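Long-range contacts in acyl-CoA N-acyltransferases (NAT) superfamily protein (Arabidopsis thaliana, PDB 6TH0), which probably transfers the acetyl group of acetyl-CoA to the N-terminal methionine of transmembrane proteins and to protein lysines, as an N-alpha-acetyltransferase of the GNAT family: residues L98-V103 with K113-E118; H135-N140 with Y162-Q167. One frame throughout, in Å; residues are numbered along the deposited sequence.

Interaction 1: residues L98-V103 with K113-E118. With ACO (acetyl coenzyme *a), chain C.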
loop_
_atom_site.group_PDB
_atom_site.type_symbol
_atom_site.label_atom_id
_atom_site.label_comp_id
_atom_site.label_asym_id
_atom_site.label_seq_id
_atom_site.Cartn_x
_atom_site.Cartn_y
_atom_site.Cartn_z
ATOM N N LEU A 98 -1.854 2.775 0.735
ATOM C CA LEU A 98 -3.128 2.858 1.430
ATOM C C LEU A 98 -3.460 1.522 2.099
ATOM O O LEU A 98 -3.669 1.459 3.312
ATOM C CB LEU A 98 -4.239 3.208 0.451
ATOM C CG LEU A 98 -4.141 4.593 -0.227
ATOM C CD1 LEU A 98 -4.906 4.577 -1.525
ATOM C CD2 LEU A 98 -4.757 5.606 0.708
ATOM N N THR A 99 -3.522 0.457 1.309
ATOM C CA THR A 99 -3.896 -0.844 1.858
ATOM C C THR A 99 -2.975 -1.925 1.313
ATOM O O THR A 99 -2.360 -1.791 0.256
ATOM C CB THR A 99 -5.350 -1.199 1.540
ATOM O OG1 THR A 99 -5.489 -1.498 0.144
ATOM C CG2 THR A 99 -6.302 -0.069 1.927
ATOM N N LEU A 100 -2.888 -3.019 2.072
ATOM C CA LEU A 100 -2.060 -4.159 1.710
ATOM C C LEU A 100 -2.656 -5.354 2.431
ATOM O O LEU A 100 -3.000 -5.218 3.602
ATOM C CB LEU A 100 -0.605 -3.945 2.136
ATOM C CG LEU A 100 0.316 -5.151 2.145
ATOM C CD1 LEU A 100 0.700 -5.520 0.720
ATOM C CD2 LEU A 100 1.556 -4.864 2.980
ATOM N N GLY A 101 -2.822 -6.477 1.736
ATOM C CA GLY A 101 -3.356 -7.673 2.370
ATOM C C GLY A 101 -3.079 -8.900 1.539
ATOM O O GLY A 101 -2.993 -8.828 0.310
ATOM N N VAL A 102 -2.970 -10.047 2.213
ATOM C CA VAL A 102 -2.823 -11.352 1.580
ATOM C C VAL A 102 -3.825 -12.288 2.257
ATOM O O VAL A 102 -4.006 -12.219 3.476
ATOM C CB VAL A 102 -1.374 -11.881 1.701
ATOM C CG1 VAL A 102 -1.245 -13.262 1.104
ATOM C CG2 VAL A 102 -0.352 -10.902 1.036
ATOM N N VAL A 103 -4.527 -13.118 1.478
ATOM C CA VAL A 103 -5.499 -13.999 2.120
ATOM C C VAL A 103 -4.763 -14.969 3.050
ATOM O O VAL A 103 -3.654 -15.436 2.767
ATOM C CB VAL A 103 -6.406 -14.771 1.144
ATOM C CG1 VAL A 103 -7.137 -13.831 0.147
ATOM C CG2 VAL A 103 -5.656 -15.866 0.435
ATOM N N LYS A 113 5.666 -8.983 0.759
ATOM C CA LYS A 113 6.945 -8.380 0.419
ATOM C C LYS A 113 7.018 -8.063 -1.070
ATOM O O LYS A 113 7.497 -6.992 -1.467
ATOM C CB LYS A 113 8.078 -9.316 0.838
ATOM C CG LYS A 113 9.464 -8.784 0.535
ATOM C CD LYS A 113 10.528 -9.728 1.109
ATOM C CE LYS A 113 11.896 -9.070 1.161
ATOM N NZ LYS A 113 12.438 -8.780 -0.194
ATOM N N ALA A 114 6.596 -9.006 -1.916
ATOM C CA ALA A 114 6.631 -8.763 -3.357
ATOM C C ALA A 114 5.686 -7.636 -3.755
ATOM O O ALA A 114 6.016 -6.817 -4.622
ATOM C CB ALA A 114 6.301 -10.039 -4.125
ATOM N N LEU A 115 4.519 -7.561 -3.119
ATOM C CA LEU A 115 3.582 -6.486 -3.436
ATOM C C LEU A 115 4.190 -5.123 -3.113
ATOM O O LEU A 115 4.135 -4.191 -3.927
ATOM C CB LEU A 115 2.264 -6.703 -2.679
ATOM C CG LEU A 115 1.344 -7.802 -3.230
ATOM C CD1 LEU A 115 0.273 -8.177 -2.206
ATOM C CD2 LEU A 115 0.686 -7.398 -4.556
ATOM N N ILE A 116 4.786 -4.986 -1.928
ATOM C CA ILE A 116 5.467 -3.738 -1.589
ATOM C C ILE A 116 6.574 -3.448 -2.591
ATOM O O ILE A 116 6.743 -2.307 -3.048
ATOM C CB ILE A 116 6.012 -3.809 -0.156
ATOM C CG1 ILE A 116 4.856 -3.934 0.838
ATOM C CG2 ILE A 116 6.847 -2.586 0.148
ATOM C CD1 ILE A 116 5.347 -4.405 2.225
ATOM N N ASN A 117 7.331 -4.481 -2.970
ATOM C CA ASN A 117 8.390 -4.301 -3.956
ATOM C C ASN A 117 7.848 -3.666 -5.235
ATOM O O ASN A 117 8.492 -2.789 -5.833
ATOM C CB ASN A 117 9.044 -5.655 -4.242
ATOM C CG ASN A 117 10.248 -5.542 -5.127
ATOM O OD1 ASN A 117 11.079 -4.660 -4.940
ATOM N ND2 ASN A 117 10.355 -6.434 -6.103
ATOM N N GLU A 118 6.660 -4.095 -5.671
ATOM C CA GLU A 118 6.042 -3.496 -6.853
ATOM C C GLU A 118 5.843 -1.998 -6.672
ATOM O O GLU A 118 6.080 -1.217 -7.600
ATOM C CB GLU A 118 4.702 -4.172 -7.148
ATOM C CG GLU A 118 4.813 -5.634 -7.551
ATOM C CD GLU A 118 5.569 -5.822 -8.849
ATOM O OE1 GLU A 118 5.558 -4.889 -9.670
ATOM O OE2 GLU A 118 6.188 -6.891 -9.044
HETATM N N1A ACO C . 9.095 -19.606 4.364
HETATM C C2A ACO C . 8.759 -19.258 5.653
HETATM N N3A ACO C . 8.432 -18.070 6.189
HETATM C C4A ACO C . 8.447 -17.055 5.240
HETATM C C5A ACO C . 8.774 -17.259 3.862
HETATM C C6A ACO C . 9.096 -18.571 3.466
HETATM N N6A ACO C . 9.416 -18.830 2.159
HETATM N N7A ACO C . 8.705 -16.059 3.141
HETATM C C8A ACO C . 8.343 -15.148 4.067
HETATM N N9A ACO C . 8.180 -15.693 5.341
HETATM C C1B ACO C . 7.808 -14.999 6.575
HETATM C C2B ACO C . 8.449 -13.543 6.718
HETATM O O2B ACO C . 9.729 -13.643 7.183
HETATM C C3B ACO C . 7.429 -13.100 7.869
HETATM O O3B ACO C . 7.829 -13.780 8.955
HETATM P P3B ACO C . 7.516 -12.874 10.526
HETATM O O7A ACO C . 6.023 -13.069 10.517
HETATM O O8A ACO C . 8.310 -13.660 11.556
HETATM O O9A ACO C . 7.994 -11.496 10.133
HETATM C C4B ACO C . 6.060 -13.621 7.314
HETATM O O4B ACO C . 6.358 -14.859 6.590
HETATM C C5B ACO C . 5.356 -12.569 6.436
HETATM O O5B ACO C . 6.187 -12.114 5.414
HETATM P P1A ACO C . 5.337 -12.126 4.000
HETATM O O1A ACO C . 4.931 -13.516 3.677
HETATM O O2A ACO C . 6.105 -11.287 3.018
HETATM O O3A ACO C . 3.881 -11.279 4.181
HETATM P P2A ACO C . 2.552 -12.128 3.988
HETATM O O4A ACO C . 2.263 -12.419 2.561
HETATM O O5A ACO C . 2.339 -13.194 5.030
HETATM O O6A ACO C . 1.302 -10.978 4.349
HETATM C CBP ACO C . 0.449 -9.191 5.717
HETATM C CCP ACO C . 1.700 -10.101 5.346
HETATM C CDP ACO C . 0.164 -8.311 4.522
HETATM C CEP ACO C . 0.758 -8.340 6.950
HETATM C CAP ACO C . -0.709 -10.188 5.986
HETATM O OAP ACO C . -0.526 -10.863 7.227
HETATM C C9P ACO C . -2.094 -9.547 6.041
HETATM O O9P ACO C . -2.795 -9.516 5.054
HETATM N N8P ACO C . -2.556 -9.079 7.254
HETATM C C7P ACO C . -3.909 -8.444 7.389
HETATM C C6P ACO C . -3.964 -7.146 6.638
HETATM C C5P ACO C . -2.991 -6.225 7.287
HETATM O O5P ACO C . -2.766 -6.178 8.486
HETATM N N4P ACO C . -2.302 -5.380 6.440
HETATM C C3P ACO C . -1.335 -4.496 7.089
HETATM C C2P ACO C . -1.207 -3.239 6.307
HETATM S S1P ACO C . 0.010 -2.148 7.193
HETATM C C ACO C . -1.182 -1.322 8.245
HETATM O O ACO C . -1.279 -1.547 9.427
HETATM C CH3 ACO C . -2.084 -0.397 7.607
#
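Leu-100 O accepts a nearly straight hydrogen bond from N4P of acetyl-CoA (2.9 Å, 171° at the hydrogen), while the same residue packs its side chain against Leu-115 and Ile-116 of helix 111-123. Two residues on, Val-102 N gives a hydrogen bond to the cofactor's O9P, also at 2.9 Å. The pantetheine arm therefore pairs with the strand backbone much as another strand would, and between the two bonds Gly-101 CA comes within 3.3 Å of O9P. Strand 93-102 and helix 111-123 open the beta-alpha-beta unit that carries the acetyl-CoA site of the GNAT fold; the axes of 98-102 and 113-118 make an angle of 148°, roughly antiparallel. The side-chain packing between them is aliphatic, with no hydrogen bond across. With CG anti to the backbone N (chi1 165°), Leu-100 puts its two methyls on different partners: CD1 lies 3.9 Å from Leu-115 CB, and CD2 lies 3.9 Å from Ile-116 CD1, the side chains of Leu-100 and Ile-116 crossing at about a right angle. A branched leucine suits this place because one fork meets both helix residues and still touches the cofactor methyl CDP. Val-102 turns CG2 toward Leu-115 CD1 and, on the cofactor side, to 3.4 Å from the diphosphate oxygen O4A. Near the start of the helix, Lys-113 N donates a longer hydrogen bond, 3.3 Å, to O2A of the other phosphate.

Interaction 2: residues H135-N140 with Y162-Q167. With ACO (acetyl coenzyme *a), chain C.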
loop_
_atom_site.group_PDB
_atom_site.type_symbol
_atom_site.label_atom_id
_atom_site.label_comp_id
_atom_site.label_asym_id
_atom_site.label_seq_id
_atom_site.Cartn_x
_atom_site.Cartn_y
_atom_site.Cartn_z
ATOM N N HIS A 135 1.266 4.477 6.767
ATOM C CA HIS A 135 1.042 4.358 8.194
ATOM C C HIS A 135 0.660 2.922 8.504
ATOM O O HIS A 135 -0.098 2.296 7.758
ATOM C CB HIS A 135 -0.049 5.322 8.679
ATOM C CG HIS A 135 0.313 6.766 8.537
ATOM N ND1 HIS A 135 0.056 7.494 7.396
ATOM C CD2 HIS A 135 0.899 7.620 9.407
ATOM C CE1 HIS A 135 0.471 8.737 7.569
ATOM N NE2 HIS A 135 0.988 8.839 8.781
ATOM N N VAL A 136 1.219 2.402 9.589
ATOM C CA VAL A 136 0.950 1.058 10.066
ATOM C C VAL A 136 0.275 1.165 11.424
ATOM O O VAL A 136 0.693 1.961 12.274
ATOM C CB VAL A 136 2.266 0.252 10.166
ATOM C CG1 VAL A 136 2.016 -1.144 10.671
ATOM C CG2 VAL A 136 2.991 0.249 8.817
ATOM N N ILE A 137 -0.763 0.355 11.645
ATOM C CA ILE A 137 -1.342 0.308 12.976
ATOM C C ILE A 137 -0.247 -0.114 13.942
ATOM O O ILE A 137 0.476 -1.081 13.684
ATOM C CB ILE A 137 -2.515 -0.679 13.007
ATOM C CG1 ILE A 137 -3.669 -0.150 12.156
ATOM C CG2 ILE A 137 -2.936 -0.937 14.437
ATOM C CD1 ILE A 137 -4.811 -1.157 11.998
ATOM N N ALA A 138 -0.143 0.590 15.074
ATOM C CA ALA A 138 1.058 0.489 15.906
ATOM C C ALA A 138 1.191 -0.853 16.616
ATOM O O ALA A 138 2.304 -1.222 17.011
ATOM C CB ALA A 138 1.092 1.616 16.933
ATOM N N HIS A 139 0.103 -1.591 16.811
ATOM C CA HIS A 139 0.201 -2.878 17.487
ATOM C C HIS A 139 0.292 -4.031 16.498
ATOM O O HIS A 139 0.246 -5.193 16.907
ATOM C CB HIS A 139 -0.986 -3.082 18.428
ATOM C CG HIS A 139 -2.309 -3.099 17.733
ATOM N ND1 HIS A 139 -2.700 -4.136 16.915
ATOM C CD2 HIS A 139 -3.324 -2.204 17.719
ATOM C CE1 HIS A 139 -3.904 -3.885 16.431
ATOM N NE2 HIS A 139 -4.307 -2.720 16.908
ATOM N N ASN A 140 0.427 -3.731 15.204
ATOM C CA ASN A 140 0.523 -4.748 14.155
ATOM C C ASN A 140 1.996 -5.093 13.946
ATOM O O ASN A 140 2.659 -4.609 13.028
ATOM C CB ASN A 140 -0.130 -4.252 12.872
ATOM C CG ASN A 140 -0.275 -5.351 11.810
ATOM O OD1 ASN A 140 0.430 -6.358 11.826
ATOM N ND2 ASN A 140 -1.161 -5.123 10.857
ATOM N N TYR A 162 -6.011 6.100 13.724
ATOM C CA TYR A 162 -7.000 5.169 13.205
ATOM C C TYR A 162 -8.216 5.065 14.116
ATOM O O TYR A 162 -8.113 5.202 15.338
ATOM C CB TYR A 162 -6.384 3.784 13.018
ATOM C CG TYR A 162 -5.387 3.688 11.886
ATOM C CD1 TYR A 162 -5.768 3.975 10.588
ATOM C CD2 TYR A 162 -4.077 3.274 12.109
ATOM C CE1 TYR A 162 -4.874 3.880 9.542
ATOM C CE2 TYR A 162 -3.168 3.170 11.053
ATOM C CZ TYR A 162 -3.588 3.469 9.775
ATOM O OH TYR A 162 -2.721 3.378 8.713
ATOM N N LEU A 163 -9.379 4.827 13.506
ATOM C CA LEU A 163 -10.613 4.579 14.237
ATOM C C LEU A 163 -11.164 3.249 13.742
ATOM O O LEU A 163 -11.501 3.120 12.562
ATOM C CB LEU A 163 -11.627 5.706 14.017
ATOM C CG LEU A 163 -13.038 5.530 14.586
ATOM C CD1 LEU A 163 -12.994 5.331 16.087
ATOM C CD2 LEU A 163 -13.916 6.716 14.220
ATOM N N ILE A 164 -11.210 2.252 14.630
ATOM C CA ILE A 164 -11.569 0.884 14.263
ATOM C C ILE A 164 -12.547 0.342 15.298
ATOM O O ILE A 164 -12.203 0.223 16.480
ATOM C CB ILE A 164 -10.339 -0.034 14.167
ATOM C CG1 ILE A 164 -9.289 0.571 13.231
ATOM C CG2 ILE A 164 -10.761 -1.417 13.696
ATOM C CD1 ILE A 164 -8.005 -0.176 13.211
ATOM N N ASN A 165 -13.751 -0.005 14.852
ATOM C CA ASN A 165 -14.796 -0.516 15.736
ATOM C C ASN A 165 -15.036 0.455 16.889
ATOM O O ASN A 165 -15.123 0.073 18.056
ATOM C CB ASN A 165 -14.450 -1.915 16.247
ATOM C CG ASN A 165 -15.683 -2.706 16.640
ATOM O OD1 ASN A 165 -16.785 -2.421 16.171
ATOM N ND2 ASN A 165 -15.506 -3.702 17.507
ATOM N N GLY A 166 -15.126 1.737 16.539
ATOM C CA GLY A 166 -15.318 2.803 17.507
ATOM C C GLY A 166 -14.222 2.952 18.541
ATOM O O GLY A 166 -14.447 3.551 19.596
ATOM N N GLN A 167 -13.031 2.437 18.272
ATOM C CA GLN A 167 -11.905 2.559 19.181
ATOM C C GLN A 167 -10.766 3.235 18.422
ATOM O O GLN A 167 -10.521 2.911 17.259
ATOM C CB GLN A 167 -11.508 1.166 19.711
ATOM C CG GLN A 167 -10.646 1.149 20.962
ATOM C CD GLN A 167 -10.419 -0.262 21.497
ATOM O OE1 GLN A 167 -10.992 -1.231 20.993
ATOM N NE2 GLN A 167 -9.593 -0.376 22.535
HETATM N N1A ACO C . 9.095 -19.606 4.364
HETATM C C2A ACO C . 8.759 -19.258 5.653
HETATM N N3A ACO C . 8.432 -18.070 6.189
HETATM C C4A ACO C . 8.447 -17.055 5.240
HETATM C C5A ACO C . 8.774 -17.259 3.862
HETATM C C6A ACO C . 9.096 -18.571 3.466
HETATM N N6A ACO C . 9.416 -18.830 2.159
HETATM N N7A ACO C . 8.705 -16.059 3.141
HETATM C C8A ACO C . 8.343 -15.148 4.067
HETATM N N9A ACO C . 8.180 -15.693 5.341
HETATM C C1B ACO C . 7.808 -14.999 6.575
HETATM C C2B ACO C . 8.449 -13.543 6.718
HETATM O O2B ACO C . 9.729 -13.643 7.183
HETATM C C3B ACO C . 7.429 -13.100 7.869
HETATM O O3B ACO C . 7.829 -13.780 8.955
HETATM P P3B ACO C . 7.516 -12.874 10.526
HETATM O O7A ACO C . 6.023 -13.069 10.517
HETATM O O8A ACO C . 8.310 -13.660 11.556
HETATM O O9A ACO C . 7.994 -11.496 10.133
HETATM C C4B ACO C . 6.060 -13.621 7.314
HETATM O O4B ACO C . 6.358 -14.859 6.590
HETATM C C5B ACO C . 5.356 -12.569 6.436
HETATM O O5B ACO C . 6.187 -12.114 5.414
HETATM P P1A ACO C . 5.337 -12.126 4.000
HETATM O O1A ACO C . 4.931 -13.516 3.677
HETATM O O2A ACO C . 6.105 -11.287 3.018
HETATM O O3A ACO C . 3.881 -11.279 4.181
HETATM P P2A ACO C . 2.552 -12.128 3.988
HETATM O O4A ACO C . 2.263 -12.419 2.561
HETATM O O5A ACO C . 2.339 -13.194 5.030
HETATM O O6A ACO C . 1.302 -10.978 4.349
HETATM C CBP ACO C . 0.449 -9.191 5.717
HETATM C CCP ACO C . 1.700 -10.101 5.346
HETATM C CDP ACO C . 0.164 -8.311 4.522
HETATM C CEP ACO C . 0.758 -8.340 6.950
HETATM C CAP ACO C . -0.709 -10.188 5.986
HETATM O OAP ACO C . -0.526 -10.863 7.227
HETATM C C9P ACO C . -2.094 -9.547 6.041
HETATM O O9P ACO C . -2.795 -9.516 5.054
HETATM N N8P ACO C . -2.556 -9.079 7.254
HETATM C C7P ACO C . -3.909 -8.444 7.389
HETATM C C6P ACO C . -3.964 -7.146 6.638
HETATM C C5P ACO C . -2.991 -6.225 7.287
HETATM O O5P ACO C . -2.766 -6.178 8.486
HETATM N N4P ACO C . -2.302 -5.380 6.440
HETATM C C3P ACO C . -1.335 -4.496 7.089
HETATM C C2P ACO C . -1.207 -3.239 6.307
HETATM S S1P ACO C . 0.010 -2.148 7.193
HETATM C C ACO C . -1.182 -1.322 8.245
HETATM O O ACO C . -1.279 -1.547 9.427
HETATM C CH3 ACO C . -2.084 -0.397 7.607
#
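Tyr-162 meets strand 129-137 with its hydroxyl: OH donates a weak hydrogen bond to His-135 O, 3.0 Å away. The imidazole of His-135 turns to other partners, NE2 bonding to Glu-78 and ND1 to Tyr-96. Two more polar bonds run to acetyl-CoA: Ile-137 N reaches the acetyl oxygen O at 3.0 Å (162° at the hydrogen), and Asn-140 ND2 reaches O5P at 3.1 Å, a more bent bond (137°). Asn-140 suits its N-cap position because OD1 caps Ala-143 N of helix 141-149 while ND2 holds the cofactor.

Strands 129-137 and 153-164 are separated in the sheet by 167-177, which a type I' turn, Ile-164 to Gln-167, joins to 153-164 in a hairpin, so they meet through side chains. The apolar contacts centre on Ile-137: CG1, anti to the carbonyl carbon (chi1 -67°), lies obliquely against the tyrosine ring, 3.4 Å from Tyr-162 CD2, and CD1 meets Ile-164 CD1 tip to tip at 3.6 Å. Isoleucine's long branch thus serves both partners, while Tyr-162 adds a hydroxyl to an apolar ring. A phenylalanine in its place would keep the ring against Ile-137 but would probably leave His-135 O without its hydroxyl partner.

The acetyl methyl CH3 lies 3.3 Å from His-135 O, and the hydrogen bond from Ile-137 N would be expected to polarise the thioester carbonyl, consistent with a part in acetyl transfer.

The two contacts follow in series along the chain: interaction 1 closes with helix 111-123 before interaction 2 opens on strand 129-137, the next element. Their centres are about 18 Å apart and their nearest atoms about 6 Å, without touching. They share one mixed sheet, in which strands 93-102 and 129-137 are parallel neighbours, while strand 153-164 lies at its edge, beyond 167-177. Acetyl-CoA bridges them: 98-103 and 113-118 hold its pantetheine and diphosphate, 135-140 binds the acetyl oxygen and O5P, and Tyr-162 lies near the acetyl methyl. The centre of interaction 1 lies about 6 Å from the centre of the chain and that of interaction 2 about 16 Å, where the acetyl group lies, consistent with transfer taking place there.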